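Local coordinates for protein tannase (Lactobacillus plantarum, PDB 3WA7) that probably hydrolyses the galloyl ester bonds of tannins, as a serine esterase of the alpha/beta-hydrolase superfamily, at residues D294-L299 against L330-Y335. Residues are numbered along the deposited sequence; the frame is centred on the assembly and turned at random.
Sequences DVVRQL and LDLSAY. With SO4 (sulfate ion), chain B.
Arg297 and Leu330 run alongside one another, pointing opposite ways, and this is where the packing is tight: Arg297 CD lies 3.3 Å from Leu330 O, while Leu330 CD2 reaches back to 3.7 Å from Arg297 O. Beside them, two buried side chains touch more lightly, Val296 CG1 to Leu332 CD2, 4.2 Å. Farther along Arg297, itself partly exposed, protein packing gives way to a sulfate, probably from the crystallisation liquor, that bridges the segments. With CG anti to the backbone N (chi1 -178°) and a bend at chi3 (-53°), the arginine presents the edge of its guanidinium to the anion: NE binds sulfate O1 at 3.0 Å and NH2 binds O3 at 2.7 Å. NH1 makes a nearly straight hydrogen bond, part of a salt bridge, to Asp294 OD1 (2.8 Å), close to the guanidinium plane but above the carboxylate's, which helps hold the guanidinium's rotation. On the other side of the sulfate, the first turn of helix 332-339 offers the N-H groups of Leu332 and Ser333 and the Ser333 hydroxyl; a helix N-terminus would favour an anion here. Asp331 N-caps that turn through OD1 to Ala334 N, and Arg293 also binds the sulfate. Leu330 ends the hairpin strand 326-330 and leans on Leu300 and Ile301 of helix 291-309, whose Val296 also packs against Ile428 of helix 425-436.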
loop_
_atom_site.group_PDB
_atom_site.type_symbol
_atom_site.label_atom_id
_atom_site.label_comp_id
_atom_site.label_asym_id
_atom_site.label_seq_id
_atom_site.Cartn_x
_atom_site.Cartn_y
_atom_site.Cartn_z
ATOM N N ASP A 294 -0.499 1.105 24.552
ATOM C CA ASP A 294 0.868 1.406 24.978
ATOM C C ASP A 294 1.826 1.305 23.792
ATOM O O ASP A 294 2.753 2.106 23.660
ATOM C CB ASP A 294 1.331 0.421 26.061
ATOM C CG ASP A 294 0.759 0.726 27.438
ATOM O OD1 ASP A 294 -0.065 1.656 27.578
ATOM O OD2 ASP A 294 1.148 0.019 28.393
ATOM N N VAL A 295 1.605 0.307 22.939
ATOM C CA VAL A 295 2.458 0.092 21.775
ATOM C C VAL A 295 2.378 1.269 20.814
ATOM O O VAL A 295 3.401 1.744 20.321
ATOM C CB VAL A 295 2.074 -1.213 21.033
ATOM C CG1 VAL A 295 2.904 -1.368 19.764
ATOM C CG2 VAL A 295 2.307 -2.405 21.948
ATOM N N VAL A 296 1.165 1.740 20.545
ATOM C CA VAL A 296 0.993 2.875 19.649
ATOM C C VAL A 296 1.697 4.094 20.245
ATOM O O VAL A 296 2.425 4.801 19.553
ATOM C CB VAL A 296 -0.498 3.202 19.436
ATOM C CG1 VAL A 296 -0.643 4.398 18.505
ATOM C CG2 VAL A 296 -1.212 1.992 18.858
ATOM N N ARG A 297 1.488 4.327 21.538
ATOM C CA ARG A 297 2.112 5.466 22.214
ATOM C C ARG A 297 3.634 5.372 22.127
ATOM O O ARG A 297 4.318 6.345 21.806
ATOM C CB ARG A 297 1.696 5.505 23.692
ATOM C CG ARG A 297 2.259 6.701 24.453
ATOM C CD ARG A 297 1.993 6.626 25.963
ATOM N NE ARG A 297 0.579 6.415 26.277
ATOM C CZ ARG A 297 0.080 5.266 26.727
ATOM N NH1 ARG A 297 0.877 4.221 26.920
ATOM N NH2 ARG A 297 -1.216 5.162 26.986
ATOM N N GLN A 298 4.158 4.189 22.412
ATOM C CA GLN A 298 5.596 3.960 22.387
ATOM C C GLN A 298 6.213 4.103 20.999
ATOM O O GLN A 298 7.355 4.554 20.859
ATOM C CB GLN A 298 5.889 2.582 22.988
ATOM C CG GLN A 298 5.644 2.577 24.489
ATOM C CD GLN A 298 5.260 1.225 25.056
ATOM O OE1 GLN A 298 4.942 1.118 26.240
ATOM N NE2 GLN A 298 5.288 0.193 24.224
ATOM N N LEU A 299 5.460 3.730 19.972
ATOM C CA LEU A 299 5.953 3.837 18.609
ATOM C C LEU A 299 6.079 5.314 18.240
ATOM O O LEU A 299 7.007 5.712 17.538
ATOM C CB LEU A 299 4.996 3.125 17.653
ATOM C CG LEU A 299 5.477 2.890 16.224
ATOM C CD1 LEU A 299 6.837 2.196 16.217
ATOM C CD2 LEU A 299 4.444 2.037 15.511
ATOM N N LEU A 330 4.441 10.490 26.514
ATOM C CA LEU A 330 3.545 11.064 25.528
ATOM C C LEU A 330 2.087 10.953 25.936
ATOM O O LEU A 330 1.631 9.894 26.375
ATOM C CB LEU A 330 3.722 10.366 24.174
ATOM C CG LEU A 330 2.622 10.636 23.135
ATOM C CD1 LEU A 330 2.631 12.103 22.736
ATOM C CD2 LEU A 330 2.830 9.749 21.917
ATOM N N ASP A 331 1.372 12.064 25.807
ATOM C CA ASP A 331 -0.057 12.103 26.073
ATOM C C ASP A 331 -0.589 11.845 24.662
ATOM O O ASP A 331 -0.695 12.770 23.855
ATOM C CB ASP A 331 -0.479 13.502 26.547
ATOM C CG ASP A 331 -1.976 13.608 26.798
ATOM O OD1 ASP A 331 -2.748 12.871 26.149
ATOM O OD2 ASP A 331 -2.382 14.441 27.639
ATOM N N LEU A 332 -0.894 10.586 24.355
ATOM C CA LEU A 332 -1.365 10.220 23.022
ATOM C C LEU A 332 -2.609 10.976 22.579
ATOM O O LEU A 332 -2.700 11.408 21.432
ATOM C CB LEU A 332 -1.620 8.707 22.948
ATOM C CG LEU A 332 -2.097 8.150 21.603
ATOM C CD1 LEU A 332 -1.121 8.534 20.501
ATOM C CD2 LEU A 332 -2.221 6.628 21.698
ATOM N N SER A 333 -3.569 11.136 23.484
ATOM C CA SER A 333 -4.795 11.850 23.151
ATOM C C SER A 333 -4.476 13.281 22.740
ATOM O O SER A 333 -5.067 13.810 21.795
ATOM C CB SER A 333 -5.753 11.851 24.344
ATOM O OG SER A 333 -6.155 10.529 24.660
ATOM N N ALA A 334 -3.538 13.903 23.449
ATOM C CA ALA A 334 -3.146 15.275 23.143
ATOM C C ALA A 334 -2.487 15.343 21.768
ATOM O O ALA A 334 -2.754 16.259 20.991
ATOM C CB ALA A 334 -2.193 15.803 24.210
ATOM N N TYR A 335 -1.631 14.368 21.469
ATOM C CA TYR A 335 -0.955 14.334 20.176
ATOM C C TYR A 335 -1.968 14.204 19.040
ATOM O O TYR A 335 -1.894 14.923 18.040
ATOM C CB TYR A 335 0.029 13.160 20.111
ATOM C CG TYR A 335 0.676 12.993 18.751
ATOM C CD1 TYR A 335 1.649 13.885 18.310
ATOM C CD2 TYR A 335 0.280 11.967 17.888
ATOM C CE1 TYR A 335 2.214 13.767 17.039
ATOM C CE2 TYR A 335 0.836 11.840 16.617
ATOM C CZ TYR A 335 1.804 12.747 16.201
ATOM O OH TYR A 335 2.360 12.636 14.945
HETATM S S SO4 B . -2.851 8.472 26.754
HETATM O O1 SO4 B . -1.424 8.653 26.432
HETATM O O2 SO4 B . -3.693 9.144 25.752
HETATM O O3 SO4 B . -3.171 7.034 26.782
HETATM O O4 SO4 B . -3.125 9.055 28.084
#